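Local atomic coordinates of amine Dehydrogenase (Pseudomonas putida, PDB entry 1JMX), a protein that probably forms the beta-propeller subunit of a quinohemoprotein that oxidises primary amines, packing beside the chain that carries the heme c groups. Residues 108-113 / 124-129; 144-149 / 169-174; 64-69 / 78-83; 150-155 / 200-205. All coordinates share one frame; numbering follows the deposited sequence.

Interaction 1: 108-113 / 124-129; sequences ATVNPT and PPRLEV
A108 and V110 pair antiparallel with E128 and R126, and two backbone hydrogen bonds join each pair; V110 N to R126 O is the shortest at 2.7 Å. T109 and L127 form the non-hydrogen-bonded pair between them. T109 CG2 touches L127 CD1 at 3.8 Å, on the face that also meets M153. These two strands are neighbours in one blade of the beta-propeller. On the face of V110, the R126 chain runs extended from CG to NE. NE donates a hydrogen bond to E128 OE2 (3.0 Å) as part of a salt bridge, reaching it from above the carboxylate plane. R126 NH1 also forms a salt bridge with E89. A leucine in place of R126 would probably leave E128 and E89 without their positive mate. P112 CG lies obliquely against the guanidinium, 3.4 Å from R126 NH1. V110 CG1 is anti to the backbone N (chi1 -179°), which brings CG2 near E128 OE1. N111 ND2 rests 3.4 Å from P125 CB; N111 OD1 is hydrogen-bonded to Y135 of the Amine Dehydrogenase chain.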
loop_
_atom_site.group_PDB
_atom_site.type_symbol
_atom_site.label_atom_id
_atom_site.label_comp_id
_atom_site.label_asym_id
_atom_site.label_seq_id
_atom_site.Cartn_x
_atom_site.Cartn_y
_atom_site.Cartn_z
ATOM N N ALA B 108 -19.808 -6.197 -23.808
ATOM C CA ALA B 108 -19.011 -6.173 -22.598
ATOM C C ALA B 108 -17.736 -6.953 -22.832
ATOM O O ALA B 108 -17.785 -8.058 -23.363
ATOM C CB ALA B 108 -19.793 -6.792 -21.449
ATOM N N THR B 109 -16.581 -6.356 -22.556
ATOM C CA THR B 109 -15.374 -7.148 -22.722
ATOM C C THR B 109 -15.101 -7.795 -21.367
ATOM O O THR B 109 -15.230 -7.160 -20.313
ATOM C CB THR B 109 -14.147 -6.398 -23.339
ATOM O OG1 THR B 109 -13.113 -6.250 -22.370
ATOM C CG2 THR B 109 -14.529 -5.084 -23.920
ATOM N N VAL B 110 -14.882 -9.103 -21.416
ATOM C CA VAL B 110 -14.650 -9.919 -20.244
ATOM C C VAL B 110 -13.216 -10.410 -20.138
ATOM O O VAL B 110 -12.686 -11.019 -21.071
ATOM C CB VAL B 110 -15.592 -11.158 -20.256
ATOM C CG1 VAL B 110 -15.381 -11.997 -19.020
ATOM C CG2 VAL B 110 -17.051 -10.729 -20.369
ATOM N N ASN B 111 -12.594 -10.102 -19.004
ATOM C CA ASN B 111 -11.238 -10.541 -18.676
ATOM C C ASN B 111 -11.522 -11.745 -17.772
ATOM O O ASN B 111 -11.826 -11.581 -16.594
ATOM C CB ASN B 111 -10.485 -9.464 -17.869
ATOM C CG ASN B 111 -10.248 -8.171 -18.650
ATOM O OD1 ASN B 111 -9.860 -7.157 -18.073
ATOM N ND2 ASN B 111 -10.449 -8.210 -19.956
ATOM N N PRO B 112 -11.479 -12.968 -18.326
ATOM C CA PRO B 112 -11.754 -14.151 -17.513
ATOM C C PRO B 112 -10.548 -14.821 -16.880
ATOM O O PRO B 112 -9.423 -14.717 -17.367
ATOM C CB PRO B 112 -12.429 -15.071 -18.513
ATOM C CG PRO B 112 -11.627 -14.829 -19.742
ATOM C CD PRO B 112 -11.337 -13.338 -19.746
ATOM N N THR B 113 -10.797 -15.493 -15.768
ATOM C CA THR B 113 -9.759 -16.227 -15.068
ATOM C C THR B 113 -10.283 -17.617 -14.763
ATOM O O THR B 113 -11.339 -17.786 -14.167
ATOM C CB THR B 113 -9.356 -15.566 -13.739
ATOM O OG1 THR B 113 -8.929 -14.223 -13.987
ATOM C CG2 THR B 113 -8.210 -16.339 -13.086
ATOM N N PRO B 124 -7.250 -15.114 -22.238
ATOM C CA PRO B 124 -7.343 -13.924 -23.092
ATOM C C PRO B 124 -8.728 -13.291 -22.967
ATOM O O PRO B 124 -9.712 -13.984 -22.706
ATOM C CB PRO B 124 -7.134 -14.502 -24.494
ATOM C CG PRO B 124 -6.237 -15.656 -24.250
ATOM C CD PRO B 124 -6.853 -16.290 -23.031
ATOM N N PRO B 125 -8.816 -11.956 -23.085
ATOM C CA PRO B 125 -10.124 -11.298 -22.981
ATOM C C PRO B 125 -11.021 -11.585 -24.198
ATOM O O PRO B 125 -10.564 -12.090 -25.228
ATOM C CB PRO B 125 -9.748 -9.819 -22.902
ATOM C CG PRO B 125 -8.364 -9.841 -22.305
ATOM C CD PRO B 125 -7.732 -10.964 -23.067
ATOM N N ARG B 126 -12.303 -11.269 -24.065
ATOM C CA ARG B 126 -13.271 -11.479 -25.142
ATOM C C ARG B 126 -14.453 -10.539 -25.013
ATOM O O ARG B 126 -14.827 -10.161 -23.916
ATOM C CB ARG B 126 -13.788 -12.928 -25.141
ATOM C CG ARG B 126 -14.511 -13.318 -23.866
ATOM C CD ARG B 126 -14.946 -14.763 -23.862
ATOM N NE ARG B 126 -15.427 -15.141 -22.537
ATOM C CZ ARG B 126 -14.764 -15.922 -21.693
ATOM N NH1 ARG B 126 -13.583 -16.431 -22.031
ATOM N NH2 ARG B 126 -15.262 -16.161 -20.490
ATOM N N LEU B 127 -15.001 -10.114 -26.144
ATOM C CA LEU B 127 -16.175 -9.259 -26.140
ATOM C C LEU B 127 -17.357 -10.221 -26.232
ATOM O O LEU B 127 -17.318 -11.184 -26.990
ATOM C CB LEU B 127 -16.186 -8.328 -27.360
ATOM C CG LEU B 127 -17.356 -7.334 -27.425
ATOM C CD1 LEU B 127 -17.024 -6.089 -26.605
ATOM C CD2 LEU B 127 -17.637 -6.945 -28.862
ATOM N N GLU B 128 -18.370 -10.000 -25.408
ATOM C CA GLU B 128 -19.567 -10.824 -25.415
ATOM C C GLU B 128 -20.746 -9.912 -25.712
ATOM O O GLU B 128 -20.875 -8.841 -25.124
ATOM C CB GLU B 128 -19.765 -11.518 -24.071
ATOM C CG GLU B 128 -18.692 -12.533 -23.752
ATOM C CD GLU B 128 -18.946 -13.289 -22.476
ATOM O OE1 GLU B 128 -19.718 -12.822 -21.619
ATOM O OE2 GLU B 128 -18.362 -14.367 -22.333
ATOM N N VAL B 129 -21.571 -10.323 -26.667
ATOM C CA VAL B 129 -22.735 -9.557 -27.070
ATOM C C VAL B 129 -23.964 -10.218 -26.481
ATOM O O VAL B 129 -24.104 -11.434 -26.527
ATOM C CB VAL B 129 -22.881 -9.527 -28.604
ATOM C CG1 VAL B 129 -23.977 -8.566 -29.007
ATOM C CG2 VAL B 129 -21.561 -9.149 -29.261
#

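Interaction 2: 144-149 / 169-174; sequences FPMPRQ and YKMDVK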
loop_
_atom_site.group_PDB
_atom_site.type_symbol
_atom_site.label_atom_id
_atom_site.label_comp_id
_atom_site.label_asym_id
_atom_site.label_seq_id
_atom_site.Cartn_x
_atom_site.Cartn_y
_atom_site.Cartn_z
ATOM N N PHE B 144 -16.176 -12.412 -29.510
ATOM C CA PHE B 144 -14.977 -12.206 -30.302
ATOM C C PHE B 144 -13.787 -12.017 -29.387
ATOM O O PHE B 144 -13.951 -11.748 -28.203
ATOM C CB PHE B 144 -15.105 -10.926 -31.132
ATOM C CG PHE B 144 -16.373 -10.821 -31.911
ATOM C CD1 PHE B 144 -17.443 -10.086 -31.415
ATOM C CD2 PHE B 144 -16.487 -11.416 -33.159
ATOM C CE1 PHE B 144 -18.618 -9.944 -32.160
ATOM C CE2 PHE B 144 -17.652 -11.282 -33.911
ATOM C CZ PHE B 144 -18.719 -10.543 -33.410
ATOM N N PRO B 145 -12.567 -12.184 -29.925
ATOM C CA PRO B 145 -11.347 -12.007 -29.131
ATOM C C PRO B 145 -11.056 -10.516 -28.949
ATOM O O PRO B 145 -11.321 -9.706 -29.839
ATOM C CB PRO B 145 -10.279 -12.691 -29.985
ATOM C CG PRO B 145 -10.781 -12.487 -31.377
ATOM C CD PRO B 145 -12.255 -12.757 -31.247
ATOM N N MET B 146 -10.543 -10.159 -27.779
ATOM C CA MET B 146 -10.225 -8.770 -27.475
ATOM C C MET B 146 -8.804 -8.625 -26.949
ATOM O O MET B 146 -8.231 -9.571 -26.402
ATOM C CB MET B 146 -11.186 -8.220 -26.409
ATOM C CG MET B 146 -12.608 -8.008 -26.872
ATOM S SD MET B 146 -12.694 -6.733 -28.124
ATOM C CE MET B 146 -12.574 -5.238 -27.109
ATOM N N PRO B 147 -8.181 -7.464 -27.193
ATOM C CA PRO B 147 -6.822 -7.283 -26.682
ATOM C C PRO B 147 -6.894 -7.009 -25.171
ATOM O O PRO B 147 -7.973 -6.765 -24.630
ATOM C CB PRO B 147 -6.312 -6.072 -27.474
ATOM C CG PRO B 147 -7.558 -5.316 -27.832
ATOM C CD PRO B 147 -8.536 -6.414 -28.166
ATOM N N ARG B 148 -5.762 -7.128 -24.489
ATOM C CA ARG B 148 -5.702 -6.874 -23.050
ATOM C C ARG B 148 -5.766 -5.393 -22.744
ATOM O O ARG B 148 -5.562 -4.565 -23.626
ATOM C CB ARG B 148 -4.403 -7.405 -22.449
ATOM C CG ARG B 148 -4.305 -8.883 -22.430
ATOM C CD ARG B 148 -3.666 -9.352 -21.155
ATOM N NE ARG B 148 -4.220 -10.651 -20.850
ATOM C CZ ARG B 148 -5.154 -10.877 -19.940
ATOM N NH1 ARG B 148 -5.639 -9.903 -19.194
ATOM N NH2 ARG B 148 -5.701 -12.070 -19.880
ATOM N N GLN B 149 -6.012 -5.092 -21.470
ATOM C CA GLN B 149 -6.082 -3.735 -20.942
ATOM C C GLN B 149 -7.152 -2.839 -21.561
ATOM O O GLN B 149 -6.974 -1.626 -21.691
ATOM C CB GLN B 149 -4.695 -3.088 -20.993
ATOM C CG GLN B 149 -3.654 -3.849 -20.158
ATOM C CD GLN B 149 -2.214 -3.489 -20.501
ATOM O OE1 GLN B 149 -1.840 -3.407 -21.673
ATOM N NE2 GLN B 149 -1.393 -3.300 -19.477
ATOM N N TYR B 169 -9.654 1.751 -30.319
ATOM C CA TYR B 169 -10.009 0.958 -31.480
ATOM C C TYR B 169 -11.421 1.237 -31.959
ATOM O O TYR B 169 -12.264 1.709 -31.211
ATOM C CB TYR B 169 -9.907 -0.529 -31.159
ATOM C CG TYR B 169 -8.634 -0.927 -30.479
ATOM C CD1 TYR B 169 -8.639 -1.316 -29.143
ATOM C CD2 TYR B 169 -7.425 -0.936 -31.169
ATOM C CE1 TYR B 169 -7.478 -1.708 -28.514
ATOM C CE2 TYR B 169 -6.252 -1.326 -30.545
ATOM C CZ TYR B 169 -6.289 -1.711 -29.220
ATOM O OH TYR B 169 -5.141 -2.119 -28.593
ATOM N N LYS B 170 -11.648 0.957 -33.236
ATOM C CA LYS B 170 -12.949 1.114 -33.857
ATOM C C LYS B 170 -13.280 -0.322 -34.220
ATOM O O LYS B 170 -12.593 -0.944 -35.024
ATOM C CB LYS B 170 -12.835 1.978 -35.102
ATOM C CG LYS B 170 -14.157 2.248 -35.782
ATOM C CD LYS B 170 -13.935 3.079 -37.030
ATOM C CE LYS B 170 -15.220 3.244 -37.805
ATOM N NZ LYS B 170 -16.256 3.878 -36.948
ATOM N N MET B 171 -14.330 -0.856 -33.617
ATOM C CA MET B 171 -14.675 -2.249 -33.844
ATOM C C MET B 171 -16.034 -2.529 -34.459
ATOM O O MET B 171 -17.031 -1.893 -34.123
ATOM C CB MET B 171 -14.527 -3.017 -32.527
ATOM C CG MET B 171 -14.864 -4.487 -32.592
ATOM S SD MET B 171 -14.592 -5.240 -31.004
ATOM C CE MET B 171 -14.067 -6.840 -31.498
ATOM N N ASP B 172 -16.036 -3.488 -35.384
ATOM C CA ASP B 172 -17.235 -3.947 -36.067
ATOM C C ASP B 172 -17.800 -5.039 -35.162
ATOM O O ASP B 172 -17.167 -6.071 -34.978
ATOM C CB ASP B 172 -16.854 -4.551 -37.418
ATOM C CG ASP B 172 -18.059 -4.900 -38.270
ATOM O OD1 ASP B 172 -17.963 -4.771 -39.506
ATOM O OD2 ASP B 172 -19.101 -5.308 -37.730
ATOM N N VAL B 173 -18.998 -4.820 -34.621
ATOM C CA VAL B 173 -19.614 -5.794 -33.723
ATOM C C VAL B 173 -20.193 -7.038 -34.398
ATOM O O VAL B 173 -20.656 -7.943 -33.714
ATOM C CB VAL B 173 -20.675 -5.145 -32.776
ATOM C CG1 VAL B 173 -20.047 -4.047 -31.959
ATOM C CG2 VAL B 173 -21.852 -4.607 -33.548
ATOM N N LYS B 174 -20.161 -7.084 -35.730
ATOM C CA LYS B 174 -20.669 -8.241 -36.483
ATOM C C LYS B 174 -19.533 -9.199 -36.828
ATOM O O LYS B 174 -19.668 -10.416 -36.675
ATOM C CB LYS B 174 -21.372 -7.799 -37.775
ATOM C CG LYS B 174 -22.823 -7.371 -37.603
ATOM C CD LYS B 174 -22.953 -6.337 -36.487
ATOM C CE LYS B 174 -24.383 -5.892 -36.241
ATOM N NZ LYS B 174 -24.463 -5.059 -34.993
#
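The F144 ring meets the backbone carbonyls of V173 and K174. K174 O lies at the ring edge, near its plane, 3.4 Å from F144 CZ. V173 O comes in obliquely, 3.3 Å from F144 CE1. F144 CG is anti to the carbonyl carbon (chi1 -50°), which carries the ring across to these two carbonyls. An alanine in place of F144 would probably open a gap beside the V173 and K174 carbonyls. D172 OD2 accepts from K174 N, an Asx turn that shapes the chain here. Next along, M171 reaches out extended to SD and then bends. Its CE meets M146 SD at 3.6 Å, and the two chains cross at a slant. M171 CE also lies 4.2 Å from F144 CB. P147 and Y169 slide past each other in opposite directions, with P147 CG 3.7 Å from Y169 CE1. No hydrogen bond links the two segments. Side chains and a few backbone carbonyls meet between two sheets, as expected where neighbouring blades of a beta-propeller pack together.

Interaction 3: 64-69 / 78-83; sequences YGDIYG and TFHANL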
loop_
_atom_site.group_PDB
_atom_site.type_symbol
_atom_site.label_atom_id
_atom_site.label_comp_id
_atom_site.label_asym_id
_atom_site.label_seq_id
_atom_site.Cartn_x
_atom_site.Cartn_y
_atom_site.Cartn_z
ATOM N N TYR B 64 -18.196 -5.992 -10.553
ATOM C CA TYR B 64 -17.702 -6.040 -11.932
ATOM C C TYR B 64 -17.947 -7.369 -12.649
ATOM O O TYR B 64 -17.212 -7.721 -13.569
ATOM C CB TYR B 64 -16.197 -5.723 -11.958
ATOM C CG TYR B 64 -15.805 -4.427 -11.266
ATOM C CD1 TYR B 64 -15.840 -4.312 -9.875
ATOM C CD2 TYR B 64 -15.407 -3.315 -12.007
ATOM C CE1 TYR B 64 -15.496 -3.130 -9.242
ATOM C CE2 TYR B 64 -15.058 -2.124 -11.382
ATOM C CZ TYR B 64 -15.107 -2.036 -9.999
ATOM O OH TYR B 64 -14.787 -0.848 -9.381
ATOM N N GLY B 65 -18.989 -8.093 -12.252
ATOM C CA GLY B 65 -19.256 -9.376 -12.874
ATOM C C GLY B 65 -20.613 -9.583 -13.518
ATOM O O GLY B 65 -20.887 -10.678 -14.005
ATOM N N ASP B 66 -21.456 -8.550 -13.527
ATOM C CA ASP B 66 -22.801 -8.637 -14.101
ATOM C C ASP B 66 -23.277 -7.297 -14.654
ATOM O O ASP B 66 -22.786 -6.248 -14.257
ATOM C CB ASP B 66 -23.815 -9.062 -13.030
ATOM C CG ASP B 66 -23.535 -10.426 -12.454
ATOM O OD1 ASP B 66 -24.134 -11.402 -12.939
ATOM O OD2 ASP B 66 -22.733 -10.522 -11.509
ATOM N N ILE B 67 -24.266 -7.346 -15.541
ATOM C CA ILE B 67 -24.863 -6.152 -16.132
ATOM C C ILE B 67 -26.383 -6.262 -15.954
ATOM O O ILE B 67 -26.969 -7.283 -16.282
ATOM C CB ILE B 67 -24.499 -6.015 -17.622
ATOM C CG1 ILE B 67 -22.981 -5.925 -17.777
ATOM C CG2 ILE B 67 -25.136 -4.774 -18.207
ATOM C CD1 ILE B 67 -22.517 -5.932 -19.199
ATOM N N TYR B 68 -27.001 -5.240 -15.365
ATOM C CA TYR B 68 -28.444 -5.223 -15.120
ATOM C C TYR B 68 -29.140 -4.087 -15.860
ATOM O O TYR B 68 -28.570 -3.026 -16.086
ATOM C CB TYR B 68 -28.738 -5.069 -13.626
ATOM C CG TYR B 68 -27.979 -6.023 -12.737
ATOM C CD1 TYR B 68 -26.642 -5.789 -12.412
ATOM C CD2 TYR B 68 -28.585 -7.170 -12.234
ATOM C CE1 TYR B 68 -25.926 -6.672 -11.614
ATOM C CE2 TYR B 68 -27.876 -8.061 -11.432
ATOM C CZ TYR B 68 -26.547 -7.805 -11.128
ATOM O OH TYR B 68 -25.833 -8.684 -10.351
ATOM N N GLY B 69 -30.378 -4.332 -16.256
ATOM C CA GLY B 69 -31.152 -3.317 -16.931
ATOM C C GLY B 69 -32.280 -3.009 -15.974
ATOM O O GLY B 69 -32.976 -3.925 -15.524
ATOM N N THR B 78 -35.313 -5.505 -15.670
ATOM C CA THR B 78 -35.740 -6.078 -16.944
ATOM C C THR B 78 -34.684 -6.866 -17.721
ATOM O O THR B 78 -35.006 -7.588 -18.670
ATOM C CB THR B 78 -36.268 -4.971 -17.879
ATOM O OG1 THR B 78 -35.225 -4.016 -18.115
ATOM C CG2 THR B 78 -37.472 -4.271 -17.262
ATOM N N PHE B 79 -33.422 -6.710 -17.345
ATOM C CA PHE B 79 -32.352 -7.402 -18.038
ATOM C C PHE B 79 -31.250 -7.764 -17.079
ATOM O O PHE B 79 -30.984 -7.053 -16.115
ATOM C CB PHE B 79 -31.789 -6.515 -19.148
ATOM C CG PHE B 79 -30.600 -7.099 -19.849
ATOM C CD1 PHE B 79 -30.764 -8.035 -20.860
ATOM C CD2 PHE B 79 -29.310 -6.700 -19.508
ATOM C CE1 PHE B 79 -29.670 -8.566 -21.526
ATOM C CE2 PHE B 79 -28.204 -7.226 -20.167
ATOM C CZ PHE B 79 -28.388 -8.163 -21.181
ATOM N N HIS B 80 -30.627 -8.901 -17.337
ATOM C CA HIS B 80 -29.528 -9.355 -16.520
ATOM C C HIS B 80 -28.631 -10.282 -17.317
ATOM O O HIS B 80 -29.080 -11.284 -17.872
ATOM C CB HIS B 80 -30.012 -10.054 -15.254
ATOM C CG HIS B 80 -28.909 -10.713 -14.489
ATOM N ND1 HIS B 80 -27.739 -10.059 -14.170
ATOM C CD2 HIS B 80 -28.754 -11.987 -14.058
ATOM C CE1 HIS B 80 -26.910 -10.901 -13.579
ATOM N NE2 HIS B 80 -27.502 -12.078 -13.499
ATOM N N ALA B 81 -27.358 -9.922 -17.379
ATOM C CA ALA B 81 -26.360 -10.701 -18.084
ATOM C C ALA B 81 -25.204 -10.969 -17.142
ATOM O O ALA B 81 -24.658 -10.053 -16.541
ATOM C CB ALA B 81 -25.873 -9.945 -19.312
ATOM N N ASN B 82 -24.896 -12.239 -16.943
ATOM C CA ASN B 82 -23.785 -12.607 -16.094
ATOM C C ASN B 82 -22.599 -12.764 -17.030
ATOM O O ASN B 82 -22.731 -13.326 -18.116
ATOM C CB ASN B 82 -24.078 -13.911 -15.350
ATOM C CG ASN B 82 -22.864 -14.458 -14.641
ATOM O OD1 ASN B 82 -22.292 -15.450 -15.062
ATOM N ND2 ASN B 82 -22.448 -13.795 -13.582
ATOM N N LEU B 83 -21.446 -12.256 -16.604
ATOM C CA LEU B 83 -20.236 -12.305 -17.407
ATOM C C LEU B 83 -19.375 -13.559 -17.228
ATOM O O LEU B 83 -18.257 -13.627 -17.735
ATOM C CB LEU B 83 -19.411 -11.039 -17.170
ATOM C CG LEU B 83 -20.174 -9.723 -17.355
ATOM C CD1 LEU B 83 -19.223 -8.557 -17.161
ATOM C CD2 LEU B 83 -20.829 -9.655 -18.733
HETATM O O HOH W 1 -20.857 -13.084 -11.370
#
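The Y68 and H80 side chains lie side by side, pointing the same way; their rings are near parallel (planes 16° apart) but slid so that they barely overlap, centroids 4.7 Å apart. These residues belong to the hairpin of strands 66-71 and 76-82, which ends the four-stranded antiparallel sheet of a propeller blade. H80 CG is anti to the backbone N (chi1 171°), which sets the ring beside that of Y68. Y68 CE2 comes 3.4 Å from H80 ND1. N82 N lies over one face of the H80 ring, offset toward the rim, and D66 CB is at its edge in plane. The F79 ring has G69 N and Y68 C at its edge. The Y68 hydroxyl leaves the hairpin to bond D41. On the opposite face of the sheet, I67 CD1 meets L83 CD2 at 4.1 Å, and both side chains continue onto A108 of the next blade. I67 and A81 form a hydrogen-bonded pair. A classic beta bulge follows, where T78 and F79 both face G69. T78 N donates to G69 O at 2.8 Å, while the bond from F79 N to the same oxygen is weak. At the other end of the pairing, L83 N bonds G65 O at 3.1 Å.

Interaction 4: 150-155 / 200-205; sequences VYLMRA and FWPHQS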
loop_
_atom_site.group_PDB
_atom_site.type_symbol
_atom_site.label_atom_id
_atom_site.label_comp_id
_atom_site.label_asym_id
_atom_site.label_seq_id
_atom_site.Cartn_x
_atom_site.Cartn_y
_atom_site.Cartn_z
ATOM N N VAL B 150 -8.280 -3.449 -21.912
ATOM C CA VAL B 150 -9.407 -2.728 -22.483
ATOM C C VAL B 150 -10.327 -2.293 -21.345
ATOM O O VAL B 150 -10.567 -3.049 -20.412
ATOM C CB VAL B 150 -10.185 -3.608 -23.511
ATOM C CG1 VAL B 150 -11.584 -3.059 -23.756
ATOM C CG2 VAL B 150 -9.412 -3.696 -24.827
ATOM N N TYR B 151 -10.774 -1.039 -21.393
ATOM C CA TYR B 151 -11.683 -0.502 -20.391
ATOM C C TYR B 151 -12.911 0.134 -21.062
ATOM O O TYR B 151 -13.655 -0.575 -21.725
ATOM C CB TYR B 151 -10.953 0.425 -19.399
ATOM C CG TYR B 151 -10.116 1.543 -19.999
ATOM C CD1 TYR B 151 -10.533 2.874 -19.908
ATOM C CD2 TYR B 151 -8.910 1.278 -20.652
ATOM C CE1 TYR B 151 -9.781 3.905 -20.453
ATOM C CE2 TYR B 151 -8.149 2.310 -21.200
ATOM C CZ TYR B 151 -8.598 3.621 -21.099
ATOM O OH TYR B 151 -7.890 4.655 -21.677
ATOM N N LEU B 152 -13.112 1.444 -20.939
ATOM C CA LEU B 152 -14.267 2.122 -21.539
ATOM C C LEU B 152 -14.562 1.859 -23.025
ATOM O O LEU B 152 -13.660 1.785 -23.856
ATOM C CB LEU B 152 -14.175 3.630 -21.316
ATOM C CG LEU B 152 -14.153 4.094 -19.867
ATOM C CD1 LEU B 152 -14.162 5.605 -19.836
ATOM C CD2 LEU B 152 -15.342 3.540 -19.128
ATOM N N MET B 153 -15.855 1.753 -23.337
ATOM C CA MET B 153 -16.346 1.510 -24.689
ATOM C C MET B 153 -17.620 2.317 -24.911
ATOM O O MET B 153 -18.416 2.485 -23.992
ATOM C CB MET B 153 -16.692 0.027 -24.884
ATOM C CG MET B 153 -15.541 -0.952 -24.698
ATOM S SD MET B 153 -15.990 -2.635 -25.174
ATOM C CE MET B 153 -17.519 -2.843 -24.314
ATOM N N ARG B 154 -17.805 2.822 -26.127
ATOM C CA ARG B 154 -19.007 3.580 -26.475
ATOM C C ARG B 154 -19.402 3.225 -27.902
ATOM O O ARG B 154 -18.562 3.183 -28.789
ATOM C CB ARG B 154 -18.775 5.095 -26.378
ATOM C CG ARG B 154 -18.453 5.649 -24.982
ATOM C CD ARG B 154 -19.603 5.541 -24.010
ATOM N NE ARG B 154 -20.838 6.098 -24.545
ATOM C CZ ARG B 154 -21.154 7.391 -24.554
ATOM N NH1 ARG B 154 -20.315 8.296 -24.057
ATOM N NH2 ARG B 154 -22.335 7.776 -25.036
ATOM N N ALA B 155 -20.680 2.941 -28.114
ATOM C CA ALA B 155 -21.167 2.598 -29.440
ATOM C C ALA B 155 -21.541 3.867 -30.193
ATOM O O ALA B 155 -22.344 4.670 -29.717
ATOM C CB ALA B 155 -22.372 1.670 -29.340
ATOM N N PHE B 200 -12.561 5.921 -15.762
ATOM C CA PHE B 200 -13.612 4.949 -15.478
ATOM C C PHE B 200 -14.981 5.607 -15.523
ATOM O O PHE B 200 -15.945 5.084 -14.972
ATOM C CB PHE B 200 -13.407 4.352 -14.088
ATOM C CG PHE B 200 -12.067 3.715 -13.899
ATOM C CD1 PHE B 200 -11.527 2.896 -14.892
ATOM C CD2 PHE B 200 -11.330 3.955 -12.745
ATOM C CE1 PHE B 200 -10.271 2.330 -14.738
ATOM C CE2 PHE B 200 -10.075 3.395 -12.581
ATOM C CZ PHE B 200 -9.542 2.583 -13.575
ATOM N N TRP B 201 -15.068 6.742 -16.204
ATOM C CA TRP B 201 -16.319 7.478 -16.271
ATOM C C TRP B 201 -16.796 7.713 -17.712
ATOM O O TRP B 201 -16.342 8.637 -18.380
ATOM C CB TRP B 201 -16.168 8.803 -15.507
ATOM C CG TRP B 201 -15.624 8.625 -14.076
ATOM C CD1 TRP B 201 -16.357 8.414 -12.941
ATOM C CD2 TRP B 201 -14.242 8.626 -13.656
ATOM N NE1 TRP B 201 -15.527 8.284 -11.852
ATOM C CE2 TRP B 201 -14.227 8.408 -12.261
ATOM C CE3 TRP B 201 -13.020 8.788 -14.326
ATOM C CZ2 TRP B 201 -13.037 8.349 -11.522
ATOM C CZ3 TRP B 201 -11.837 8.727 -13.588
ATOM C CH2 TRP B 201 -11.857 8.509 -12.204
ATOM N N PRO B 202 -17.677 6.829 -18.223
ATOM C CA PRO B 202 -18.211 6.952 -19.583
ATOM C C PRO B 202 -19.341 7.993 -19.590
ATOM O O PRO B 202 -20.525 7.649 -19.494
ATOM C CB PRO B 202 -18.729 5.541 -19.868
ATOM C CG PRO B 202 -19.242 5.113 -18.524
ATOM C CD PRO B 202 -18.154 5.585 -17.583
ATOM N N HIS B 203 -18.960 9.266 -19.666
ATOM C CA HIS B 203 -19.924 10.358 -19.670
ATOM C C HIS B 203 -20.841 10.312 -20.889
ATOM O O HIS B 203 -20.394 10.109 -22.016
ATOM C CB HIS B 203 -19.230 11.728 -19.710
ATOM C CG HIS B 203 -18.074 11.877 -18.769
ATOM N ND1 HIS B 203 -18.234 12.120 -17.424
ATOM C CD2 HIS B 203 -16.743 11.912 -19.000
ATOM C CE1 HIS B 203 -17.053 12.305 -16.866
ATOM N NE2 HIS B 203 -16.132 12.184 -17.803
ATOM N N GLN B 204 -22.130 10.503 -20.643
ATOM C CA GLN B 204 -23.113 10.579 -21.709
ATOM C C GLN B 204 -23.454 12.073 -21.707
ATOM O O GLN B 204 -24.498 12.494 -21.214
ATOM C CB GLN B 204 -24.337 9.711 -21.396
ATOM C CG GLN B 204 -24.044 8.216 -21.465
ATOM C CD GLN B 204 -25.291 7.359 -21.360
ATOM O OE1 GLN B 204 -26.117 7.544 -20.469
ATOM N NE2 GLN B 204 -25.429 6.405 -22.275
ATOM N N SER B 205 -22.511 12.869 -22.206
ATOM C CA SER B 205 -22.646 14.325 -22.233
ATOM C C SER B 205 -23.468 14.876 -23.391
ATOM O O SER B 205 -23.622 14.217 -24.424
ATOM C CB SER B 205 -21.260 14.980 -22.234
ATOM O OG SER B 205 -20.571 14.705 -23.437
#
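R154 and L152 reach from one propeller blade to the loop 200-205. Strand 153-155 is an outermost strand of its four-stranded sheet, and the contact lies near the centre of the chain, probably close to the propeller axis. R154 CB points toward the loop. CG stands anti to the carbonyl carbon (chi1 -64°), and further bends at chi2 and chi3 fold the chain over P202. R154 CD lies 4.2 Å from P202 CB. At the tip, R154 NH1 lies 2.7 Å from H203 O. NH2 is 4.0 Å from Q204 CG, which sits over one face of the guanidinium. The Q204 amide is turned 67° from the guanidinium plane, and its OE1 takes a hydrogen bond from M50 N. P202 centres an inverse gamma turn. H203 CB points away from segment 150-155, and H203 NE2 is hydrogen-bonded to the hydroxyl of Y199. L152 crosses P202 at about a right angle. Its CD1 rests 3.9 Å from W201 N, and L152 CD2 touches P202 CD at 3.8 Å.

In the fold
From the N terminus, interaction 3 comes first and closes the short hairpin turn between strands 66-71 and 76-82. Interaction 1 follows in the next blade and closes the excursion 114-123, which includes residues of the heme c pocket. Its strand 126-131 pairs with 142-145, where interaction 2 begins. Interaction 2 closes residues 150-168 and reaches the following blade. Interaction 4 starts right after residue 149 and crosses interaction 2: its first segment lies between the two of the latter, and its second, 200-205, lies beyond both. It bridges 44 residues to a loop probably near the axis. Interaction 1 touches interactions 3 and 4 through A108 and T109, and so joins three parts of the propeller.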